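Local coordinates for Red carotenoid protein (RCP) (Nostoc sp., PDB 5FCY) that binds a carotenoid in a soluble, all-helical domain related to the N-terminal part of the orange carotenoid protein and probably serves in photoprotection, at residues Gln16-Gln19 against Glu25-Ala28; Ala28-Ile33 against Arg147-Pro152; Asn61-Lys64 against Gln70-Gln73. One frame throughout, in Å; residues are numbered along the deposited sequence.

Contact 1 (Gln16-Gln19 against Glu25-Ala28). With BCR (beta-carotene), chain B.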
loop_
_atom_site.group_PDB
_atom_site.type_symbol
_atom_site.label_atom_id
_atom_site.label_comp_id
_atom_site.label_asym_id
_atom_site.label_seq_id
_atom_site.Cartn_x
_atom_site.Cartn_y
_atom_site.Cartn_z
ATOM N N GLN A 16 -7.848 7.836 -8.154
ATOM C CA GLN A 16 -9.278 7.555 -8.111
ATOM C C GLN A 16 -9.591 6.186 -8.701
ATOM O O GLN A 16 -10.414 5.444 -8.156
ATOM C CB GLN A 16 -10.057 8.649 -8.843
ATOM C CG GLN A 16 -10.532 9.773 -7.935
ATOM C CD GLN A 16 -11.367 10.808 -8.665
ATOM O OE1 GLN A 16 -12.599 10.773 -8.619
ATOM N NE2 GLN A 16 -10.701 11.740 -9.338
ATOM N N SER A 17 -8.948 5.832 -9.815
ATOM C CA SER A 17 -9.137 4.497 -10.370
ATOM C C SER A 17 -8.641 3.433 -9.403
ATOM O O SER A 17 -9.269 2.378 -9.247
ATOM C CB SER A 17 -8.418 4.377 -11.712
ATOM O OG SER A 17 -8.988 5.244 -12.677
ATOM N N TRP A 18 -7.514 3.695 -8.738
ATOM C CA TRP A 18 -6.986 2.753 -7.758
ATOM C C TRP A 18 -7.953 2.581 -6.594
ATOM O O TRP A 18 -8.100 1.478 -6.055
ATOM C CB TRP A 18 -5.622 3.244 -7.269
ATOM C CG TRP A 18 -4.737 2.188 -6.665
ATOM C CD1 TRP A 18 -5.120 0.996 -6.123
ATOM C CD2 TRP A 18 -3.311 2.240 -6.550
ATOM N NE1 TRP A 18 -4.019 0.305 -5.676
ATOM C CE2 TRP A 18 -2.896 1.048 -5.927
ATOM C CE3 TRP A 18 -2.344 3.182 -6.915
ATOM C CZ2 TRP A 18 -1.560 0.773 -5.661
ATOM C CZ3 TRP A 18 -1.018 2.908 -6.648
ATOM C CH2 TRP A 18 -0.638 1.714 -6.029
ATOM N N GLN A 19 -8.634 3.659 -6.202
ATOM C CA GLN A 19 -9.539 3.627 -5.062
ATOM C C GLN A 19 -10.907 3.044 -5.393
ATOM O O GLN A 19 -11.723 2.874 -4.481
ATOM C CB GLN A 19 -9.709 5.040 -4.498
ATOM C CG GLN A 19 -8.483 5.558 -3.766
ATOM C CD GLN A 19 -8.470 7.069 -3.642
ATOM O OE1 GLN A 19 -8.895 7.781 -4.551
ATOM N NE2 GLN A 19 -7.978 7.566 -2.514
ATOM N N GLU A 25 -7.974 -6.316 -4.374
ATOM C CA GLU A 25 -7.473 -5.920 -5.685
ATOM C C GLU A 25 -6.504 -4.750 -5.567
ATOM O O GLU A 25 -5.483 -4.704 -6.265
ATOM C CB GLU A 25 -8.644 -5.557 -6.599
ATOM C CG GLU A 25 -8.269 -5.370 -8.059
ATOM C CD GLU A 25 -7.902 -6.674 -8.737
ATOM O OE1 GLU A 25 -7.963 -7.728 -8.070
ATOM O OE2 GLU A 25 -7.554 -6.646 -9.935
ATOM N N GLN A 26 -6.810 -3.791 -4.689
ATOM C CA GLN A 26 -5.908 -2.666 -4.465
ATOM C C GLN A 26 -4.561 -3.147 -3.946
ATOM O O GLN A 26 -3.506 -2.725 -4.431
ATOM C CB GLN A 26 -6.533 -1.677 -3.478
ATOM C CG GLN A 26 -7.729 -0.904 -4.022
ATOM C CD GLN A 26 -8.183 0.215 -3.098
ATOM O OE1 GLN A 26 -7.386 1.052 -2.676
ATOM N NE2 GLN A 26 -9.473 0.232 -2.780
ATOM N N LEU A 27 -4.580 -4.029 -2.946
ATOM C CA LEU A 27 -3.336 -4.538 -2.382
ATOM C C LEU A 27 -2.544 -5.321 -3.420
ATOM O O LEU A 27 -1.308 -5.277 -3.431
ATOM C CB LEU A 27 -3.640 -5.407 -1.162
ATOM C CG LEU A 27 -4.029 -4.645 0.106
ATOM C CD1 LEU A 27 -4.783 -5.546 1.072
ATOM C CD2 LEU A 27 -2.789 -4.066 0.771
ATOM N N ALA A 28 -3.238 -6.039 -4.305
ATOM C CA ALA A 28 -2.551 -6.789 -5.351
ATOM C C ALA A 28 -1.833 -5.848 -6.308
ATOM O O ALA A 28 -0.664 -6.060 -6.647
ATOM C CB ALA A 28 -3.545 -7.671 -6.107
HETATM C C1 BCR B . -4.383 -11.842 0.328
HETATM C C2 BCR B . -5.078 -12.903 -0.521
HETATM C C3 BCR B . -6.106 -12.344 -1.499
HETATM C C4 BCR B . -5.699 -10.971 -2.018
HETATM C C5 BCR B . -4.223 -10.747 -1.796
HETATM C C6 BCR B . -3.766 -10.765 -0.545
HETATM C C7 BCR B . -2.729 -9.839 0.019
HETATM C C8 BCR B . -2.103 -8.834 -0.628
HETATM C C9 BCR B . -1.086 -7.974 0.050
HETATM C C10 BCR B . -0.453 -7.011 -0.671
HETATM C C11 BCR B . 0.563 -6.085 -0.139
HETATM C C33 BCR B . -3.338 -10.581 -2.984
HETATM C C31 BCR B . -3.341 -12.557 1.185
HETATM C C32 BCR B . -5.434 -11.190 1.210
HETATM C C34 BCR B . -0.804 -8.219 1.508
HETATM C C12 BCR B . 1.112 -5.154 -0.937
HETATM C C13 BCR B . 2.134 -4.186 -0.461
HETATM C C14 BCR B . 2.642 -3.281 -1.341
HETATM C C15 BCR B . 3.650 -2.262 -1.013
HETATM C C16 BCR B . 4.123 -1.412 -1.936
HETATM C C17 BCR B . 5.132 -0.414 -1.551
HETATM C C18 BCR B . 5.681 0.479 -2.399
HETATM C C19 BCR B . 6.679 1.430 -1.839
HETATM C C20 BCR B . 7.249 2.421 -2.536
HETATM C C21 BCR B . 8.220 3.312 -1.884
HETATM C C22 BCR B . 8.855 4.307 -2.534
HETATM C C23 BCR B . 9.839 5.124 -1.767
HETATM C C24 BCR B . 10.610 6.063 -2.332
HETATM C C25 BCR B . 11.612 6.875 -1.581
HETATM C C26 BCR B . 11.888 6.705 -0.288
HETATM C C27 BCR B . 11.692 7.870 0.654
HETATM C C28 BCR B . 11.847 9.171 -0.125
HETATM C C29 BCR B . 12.851 9.018 -1.261
HETATM C C30 BCR B . 12.399 7.967 -2.275
HETATM C C35 BCR B . 2.541 -4.251 0.985
HETATM C C36 BCR B . 5.271 0.478 -3.846
HETATM C C37 BCR B . 8.555 4.512 -3.992
HETATM C C38 BCR B . 12.482 5.419 0.232
HETATM C C39 BCR B . 13.609 7.320 -2.933
HETATM C C40 BCR B . 11.567 8.665 -3.345
#
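Trp18 and Gln26 mark the closest backbone approach, their CA atoms 6.4 Å apart, where the chain leaves helix 9-19, turns through a short connection and re-enters helix 23-35 to form an alpha-alpha hairpin. The indole and the Gln26 side chain together bridge the two helices. With CG anti to its own backbone N (chi1 -159°), Trp18 swings its ring across to helix 23-35 and presents an edge to Gln26. At that edge, near the ring plane, NE1 donates a weak hydrogen bond to Gln26 O, 3.3 Å long and nearly straight at 165°, so a buried indole N-H is directed at a carbonyl of the next helix. The neighbouring ring atom CD1 rests on the aliphatic part of the same glutamine, 3.9 Å from Gln26 CG.

Gln26 reaches back in turn: its extended chain runs toward helix 9-19 and lays CG against the Trp18 carbonyl, with CG and Trp18 O 3.2 Å apart. Its amide plane is turned 64° from the indole, and the amide finds its polar partners just outside the two segments: OE1 hydrogen-bonds to the hydroxyl of Tyr149, NE2 to the carbonyl of Leu21 in the connection. A buried polar group is thus satisfied at both ends. Gln19 adds a fringe contact, its carbonyl O lying 3.9 Å from Gln26 NE2.

Leu27 turns its back on helix 9-19 and faces the beta-carotene, CB 3.6 Å from C10 of the polyene, which makes helix 23-35 a wall between the hairpin partner and the pigment. Farther out, the Trp18 ring stacks with Tyr149 of helix 139-150 and touches Leu29 and Ile33 along helix 23-35, while Gln26 and Leu27 reach Ile79 of helix 68-79.

Contact 2 (Ala28-Ile33 against Arg147-Pro152); sequences ALFWFI and RDYVSP. With BCR (beta-carotene), chain B.
The wall of the carotenoid tunnel in this all-helical domain is built here from Phe30 of helix 23-35, backed by Tyr149 and Val150 at the end of helix 139-150. The Phe30 ring is sandwiched: over the centre of one face lies the polyene, with C16 3.5 Å above the ring plane, and on the opposite face stands the edge of Tyr149. That aromatic pair is T-shaped, the planes 89° apart and the centroids separated by 5.3 Å, with Tyr149 CE2 pointing at the middle of the Phe30 ring. Tyr149 brings its edge there by holding CG anti to the backbone N (chi1 168°). Trp31, next along the helix, approaches the same polyene through its CB, 3.7 Å from C12. With pigment and tyrosine on its two faces, Phe30 probably has little room to turn, and Tyr149 forms a second shell behind a residue that touches the ligand directly. Trp102 of helix 95-110 also meets the Phe30 ring. Val150 approaches at about a right angle, its methyl CG1 3.7 Å from Phe30 CZ.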
loop_
_atom_site.group_PDB
_atom_site.type_symbol
_atom_site.label_atom_id
_atom_site.label_comp_id
_atom_site.label_asym_id
_atom_site.label_seq_id
_atom_site.Cartn_x
_atom_site.Cartn_y
_atom_site.Cartn_z
ATOM N N ALA A 28 -3.238 -6.039 -4.305
ATOM C CA ALA A 28 -2.551 -6.789 -5.351
ATOM C C ALA A 28 -1.833 -5.848 -6.308
ATOM O O ALA A 28 -0.664 -6.060 -6.647
ATOM C CB ALA A 28 -3.545 -7.671 -6.107
ATOM N N LEU A 29 -2.524 -4.798 -6.755
ATOM C CA LEU A 29 -1.897 -3.820 -7.638
ATOM C C LEU A 29 -0.665 -3.208 -6.983
ATOM O O LEU A 29 0.394 -3.089 -7.610
ATOM C CB LEU A 29 -2.908 -2.736 -8.007
ATOM C CG LEU A 29 -2.407 -1.631 -8.934
ATOM C CD1 LEU A 29 -2.008 -2.201 -10.279
ATOM C CD2 LEU A 29 -3.476 -0.568 -9.099
ATOM N N PHE A 30 -0.787 -2.817 -5.713
ATOM C CA PHE A 30 0.339 -2.219 -5.002
ATOM C C PHE A 30 1.513 -3.189 -4.925
ATOM O O PHE A 30 2.674 -2.777 -5.020
ATOM C CB PHE A 30 -0.110 -1.803 -3.595
ATOM C CG PHE A 30 0.589 -0.581 -3.034
ATOM C CD1 PHE A 30 1.300 0.295 -3.838
ATOM C CD2 PHE A 30 0.515 -0.312 -1.677
ATOM C CE1 PHE A 30 1.914 1.410 -3.297
ATOM C CE2 PHE A 30 1.133 0.795 -1.135
ATOM C CZ PHE A 30 1.835 1.655 -1.945
ATOM N N TRP A 31 1.228 -4.484 -4.759
ATOM C CA TRP A 31 2.291 -5.476 -4.632
ATOM C C TRP A 31 3.035 -5.673 -5.947
ATOM O O TRP A 31 4.269 -5.750 -5.962
ATOM C CB TRP A 31 1.711 -6.806 -4.151
ATOM C CG TRP A 31 2.642 -7.961 -4.334
ATOM C CD1 TRP A 31 2.591 -8.904 -5.318
ATOM C CD2 TRP A 31 3.769 -8.293 -3.516
ATOM N NE1 TRP A 31 3.615 -9.805 -5.161
ATOM C CE2 TRP A 31 4.353 -9.453 -4.062
ATOM C CE3 TRP A 31 4.340 -7.724 -2.374
ATOM C CZ2 TRP A 31 5.479 -10.053 -3.506
ATOM C CZ3 TRP A 31 5.458 -8.321 -1.823
ATOM C CH2 TRP A 31 6.015 -9.475 -2.389
ATOM N N PHE A 32 2.306 -5.770 -7.060
ATOM C CA PHE A 32 2.963 -5.986 -8.343
ATOM C C PHE A 32 3.784 -4.772 -8.752
ATOM O O PHE A 32 4.890 -4.919 -9.286
ATOM C CB PHE A 32 1.929 -6.331 -9.412
ATOM C CG PHE A 32 1.409 -7.734 -9.309
ATOM C CD1 PHE A 32 2.212 -8.809 -9.651
ATOM C CD2 PHE A 32 0.122 -7.980 -8.865
ATOM C CE1 PHE A 32 1.740 -10.101 -9.555
ATOM C CE2 PHE A 32 -0.355 -9.272 -8.768
ATOM C CZ PHE A 32 0.455 -10.332 -9.113
ATOM N N ILE A 33 3.267 -3.566 -8.504
ATOM C CA ILE A 33 4.062 -2.357 -8.715
ATOM C C ILE A 33 5.383 -2.461 -7.963
ATOM O O ILE A 33 6.444 -2.107 -8.488
ATOM C CB ILE A 33 3.267 -1.110 -8.285
ATOM C CG1 ILE A 33 2.043 -0.919 -9.183
ATOM C CG2 ILE A 33 4.148 0.134 -8.338
ATOM C CD1 ILE A 33 1.062 0.130 -8.682
ATOM N N ARG A 147 2.475 8.457 -2.890
ATOM C CA ARG A 147 2.253 9.279 -1.706
ATOM C C ARG A 147 0.791 9.686 -1.582
ATOM O O ARG A 147 0.215 9.629 -0.490
ATOM C CB ARG A 147 3.150 10.516 -1.751
ATOM C CG ARG A 147 4.628 10.211 -1.574
ATOM C CD ARG A 147 5.486 11.468 -1.644
ATOM N NE ARG A 147 5.074 12.470 -0.662
ATOM C CZ ARG A 147 4.239 13.480 -0.907
ATOM N NH1 ARG A 147 3.710 13.648 -2.114
ATOM N NH2 ARG A 147 3.931 14.331 0.065
ATOM N N ASP A 148 0.171 10.097 -2.690
ATOM C CA ASP A 148 -1.227 10.513 -2.639
ATOM C C ASP A 148 -2.158 9.327 -2.428
ATOM O O ASP A 148 -3.236 9.484 -1.845
ATOM C CB ASP A 148 -1.607 11.254 -3.921
ATOM C CG ASP A 148 -0.730 12.462 -4.181
ATOM O OD1 ASP A 148 -0.228 13.064 -3.206
ATOM O OD2 ASP A 148 -0.541 12.810 -5.364
ATOM N N TYR A 149 -1.767 8.140 -2.893
ATOM C CA TYR A 149 -2.610 6.961 -2.725
ATOM C C TYR A 149 -2.647 6.512 -1.266
ATOM O O TYR A 149 -3.720 6.225 -0.724
ATOM C CB TYR A 149 -2.114 5.834 -3.636
ATOM C CG TYR A 149 -2.730 4.486 -3.349
ATOM C CD1 TYR A 149 -4.105 4.303 -3.392
ATOM C CD2 TYR A 149 -1.934 3.391 -3.048
ATOM C CE1 TYR A 149 -4.668 3.073 -3.131
ATOM C CE2 TYR A 149 -2.488 2.157 -2.787
ATOM C CZ TYR A 149 -3.857 2.004 -2.831
ATOM O OH TYR A 149 -4.421 0.778 -2.573
ATOM N N VAL A 150 -1.485 6.460 -0.609
ATOM C CA VAL A 150 -1.429 6.009 0.779
ATOM C C VAL A 150 -1.706 7.127 1.779
ATOM O O VAL A 150 -2.036 6.840 2.938
ATOM C CB VAL A 150 -0.063 5.371 1.100
ATOM C CG1 VAL A 150 0.235 4.235 0.135
ATOM C CG2 VAL A 150 1.056 6.413 1.075
ATOM N N SER A 151 -1.587 8.388 1.367
ATOM C CA SER A 151 -1.730 9.495 2.309
ATOM C C SER A 151 -3.066 9.492 3.039
ATOM O O SER A 151 -3.069 9.665 4.271
ATOM C CB SER A 151 -1.520 10.823 1.576
ATOM O OG SER A 151 -1.895 11.910 2.401
ATOM N N PRO A 152 -4.213 9.329 2.380
ATOM C CA PRO A 152 -5.492 9.391 3.094
ATOM C C PRO A 152 -5.929 8.083 3.736
ATOM O O PRO A 152 -7.066 8.005 4.207
ATOM C CB PRO A 152 -6.466 9.812 1.985
ATOM C CG PRO A 152 -5.910 9.190 0.761
ATOM C CD PRO A 152 -4.409 9.228 0.919
HETATM C C1 BCR B . -4.383 -11.842 0.328
HETATM C C2 BCR B . -5.078 -12.903 -0.521
HETATM C C3 BCR B . -6.106 -12.344 -1.499
HETATM C C4 BCR B . -5.699 -10.971 -2.018
HETATM C C5 BCR B . -4.223 -10.747 -1.796
HETATM C C6 BCR B . -3.766 -10.765 -0.545
HETATM C C7 BCR B . -2.729 -9.839 0.019
HETATM C C8 BCR B . -2.103 -8.834 -0.628
HETATM C C9 BCR B . -1.086 -7.974 0.050
HETATM C C10 BCR B . -0.453 -7.011 -0.671
HETATM C C11 BCR B . 0.563 -6.085 -0.139
HETATM C C33 BCR B . -3.338 -10.581 -2.984
HETATM C C31 BCR B . -3.341 -12.557 1.185
HETATM C C32 BCR B . -5.434 -11.190 1.210
HETATM C C34 BCR B . -0.804 -8.219 1.508
HETATM C C12 BCR B . 1.112 -5.154 -0.937
HETATM C C13 BCR B . 2.134 -4.186 -0.461
HETATM C C14 BCR B . 2.642 -3.281 -1.341
HETATM C C15 BCR B . 3.650 -2.262 -1.013
HETATM C C16 BCR B . 4.123 -1.412 -1.936
HETATM C C17 BCR B . 5.132 -0.414 -1.551
HETATM C C18 BCR B . 5.681 0.479 -2.399
HETATM C C19 BCR B . 6.679 1.430 -1.839
HETATM C C20 BCR B . 7.249 2.421 -2.536
HETATM C C21 BCR B . 8.220 3.312 -1.884
HETATM C C22 BCR B . 8.855 4.307 -2.534
HETATM C C23 BCR B . 9.839 5.124 -1.767
HETATM C C24 BCR B . 10.610 6.063 -2.332
HETATM C C25 BCR B . 11.612 6.875 -1.581
HETATM C C26 BCR B . 11.888 6.705 -0.288
HETATM C C27 BCR B . 11.692 7.870 0.654
HETATM C C28 BCR B . 11.847 9.171 -0.125
HETATM C C29 BCR B . 12.851 9.018 -1.261
HETATM C C30 BCR B . 12.399 7.967 -2.275
HETATM C C35 BCR B . 2.541 -4.251 0.985
HETATM C C36 BCR B . 5.271 0.478 -3.846
HETATM C C37 BCR B . 8.555 4.512 -3.992
HETATM C C38 BCR B . 12.482 5.419 0.232
HETATM C C39 BCR B . 13.609 7.320 -2.933
HETATM C C40 BCR B . 11.567 8.665 -3.345
#

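Contact 3 (Asn61-Lys64 against Gln70-Gln73); sequences NQVK and QQLQ
Gln71 carries this contact, reaching from helix 68-79 to Val63 and Lys64 at the end of helix 53-64. From CB the chain sets off with CG anti to the carbonyl carbon (chi1 -60°) and then runs extended toward the other helix. CG comes against the Val63 backbone, 3.5 Å from Val63 O, and passes the valine methyl CG1 at 4.3 Å. CD remains beside the same carbonyl. At the tip the two amide atoms part company: NE2 lies alongside the Lys64 backbone, 3.4 Å from Lys64 CA, whereas OE1 accepts a hydrogen bond from the backbone N of Val115 in a nearby loop. Replaced by leucine, this position would probably leave the Val115 N-H without its acceptor and lose the amide packing over Lys64. Beyond Gln71, Val63 packs on Phe101 and Leu105 of helix 95-110. Between the two helices the touch is chiefly van der Waals, methylene and amide against main chain; the hydrogen bond of Gln71 OE1 goes to a third element, so Gln71 ties the hairpin to the loop holding Val115, where Lys64 also touches Thr113 and Ile114.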
loop_
_atom_site.group_PDB
_atom_site.type_symbol
_atom_site.label_atom_id
_atom_site.label_comp_id
_atom_site.label_asym_id
_atom_site.label_seq_id
_atom_site.Cartn_x
_atom_site.Cartn_y
_atom_site.Cartn_z
ATOM N N ASN A 61 7.021 -2.675 13.223
ATOM C CA ASN A 61 7.224 -3.710 14.231
ATOM C C ASN A 61 5.907 -4.116 14.877
ATOM O O ASN A 61 5.650 -5.309 15.078
ATOM C CB ASN A 61 8.216 -3.227 15.288
ATOM C CG ASN A 61 9.647 -3.251 14.795
ATOM O OD1 ASN A 61 10.073 -4.200 14.135
ATOM N ND2 ASN A 61 10.396 -2.202 15.105
ATOM N N GLN A 62 5.057 -3.142 15.208
ATOM C CA GLN A 62 3.731 -3.462 15.725
ATOM C C GLN A 62 2.954 -4.360 14.773
ATOM O O GLN A 62 2.035 -5.063 15.210
ATOM C CB GLN A 62 2.936 -2.180 15.982
ATOM C CG GLN A 62 3.598 -1.208 16.938
ATOM C CD GLN A 62 2.672 -0.076 17.335
ATOM O OE1 GLN A 62 1.482 -0.286 17.568
ATOM N NE2 GLN A 62 3.210 1.135 17.403
ATOM N N VAL A 63 3.300 -4.352 13.487
ATOM C CA VAL A 63 2.586 -5.160 12.502
ATOM C C VAL A 63 3.071 -6.603 12.536
ATOM O O VAL A 63 2.286 -7.535 12.743
ATOM C CB VAL A 63 2.741 -4.548 11.097
ATOM C CG1 VAL A 63 2.166 -5.473 10.024
ATOM C CG2 VAL A 63 2.059 -3.202 11.046
ATOM N N LYS A 64 4.372 -6.811 12.319
ATOM C CA LYS A 64 4.907 -8.165 12.310
ATOM C C LYS A 64 4.818 -8.834 13.674
ATOM O O LYS A 64 5.013 -10.050 13.763
ATOM C CB LYS A 64 6.356 -8.156 11.814
ATOM C CG LYS A 64 7.378 -7.626 12.807
ATOM C CD LYS A 64 8.617 -7.108 12.080
ATOM C CE LYS A 64 9.882 -7.269 12.910
ATOM N NZ LYS A 64 10.374 -8.679 12.931
ATOM N N GLN A 70 -4.000 -11.160 11.273
ATOM C CA GLN A 70 -4.198 -9.771 11.668
ATOM C C GLN A 70 -3.354 -8.825 10.826
ATOM O O GLN A 70 -3.777 -7.696 10.550
ATOM C CB GLN A 70 -3.874 -9.606 13.153
ATOM C CG GLN A 70 -4.826 -10.356 14.065
ATOM C CD GLN A 70 -4.204 -10.684 15.405
ATOM O OE1 GLN A 70 -3.877 -11.836 15.682
ATOM N NE2 GLN A 70 -4.037 -9.669 16.246
ATOM N N GLN A 71 -2.161 -9.262 10.410
ATOM C CA GLN A 71 -1.355 -8.465 9.491
ATOM C C GLN A 71 -2.154 -8.102 8.247
ATOM O O GLN A 71 -2.086 -6.968 7.760
ATOM C CB GLN A 71 -0.089 -9.230 9.100
ATOM C CG GLN A 71 0.813 -9.589 10.270
ATOM C CD GLN A 71 2.036 -10.376 9.842
ATOM O OE1 GLN A 71 2.140 -10.811 8.694
ATOM N NE2 GLN A 71 2.973 -10.563 10.765
ATOM N N LEU A 72 -2.919 -9.057 7.722
ATOM C CA LEU A 72 -3.745 -8.789 6.552
ATOM C C LEU A 72 -4.861 -7.809 6.882
ATOM O O LEU A 72 -5.122 -6.869 6.122
ATOM C CB LEU A 72 -4.332 -10.093 6.018
ATOM C CG LEU A 72 -5.450 -9.893 4.996
ATOM C CD1 LEU A 72 -4.934 -9.048 3.846
ATOM C CD2 LEU A 72 -5.983 -11.221 4.504
ATOM N N GLN A 73 -5.544 -8.024 8.005
ATOM C CA GLN A 73 -6.708 -7.206 8.322
ATOM C C GLN A 73 -6.327 -5.748 8.539
ATOM O O GLN A 73 -7.122 -4.850 8.239
ATOM C CB GLN A 73 -7.421 -7.763 9.554
ATOM C CG GLN A 73 -8.800 -7.169 9.783
ATOM C CD GLN A 73 -9.710 -7.338 8.581
ATOM O OE1 GLN A 73 -9.780 -8.414 7.988
ATOM N NE2 GLN A 73 -10.398 -6.266 8.204
#

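Contacts 1 and 2 form one continuous core, their centres 7 Å apart: they share Ala28 and join through a probable hydrogen bond between Gln26 OE1 and Tyr149 OH, 3.0 Å long. The Trp18 ring also packs on Phe30, so it stands behind the Phe30 wall of contact 2, while Leu27 meets the pigment directly. Contacts 1 and 3 lie on opposite sides of the chain's centre, about 20 Å apart centre to centre; contact 2 is about 17 Å from contact 3. Contact 3 repeats the plan of contact 1, a glutamine of the second helix laid against a main-chain carbonyl of the first, and segment 70-73 also holds Leu72, which touches the carotenoid. The pigment therefore runs between the hairpins.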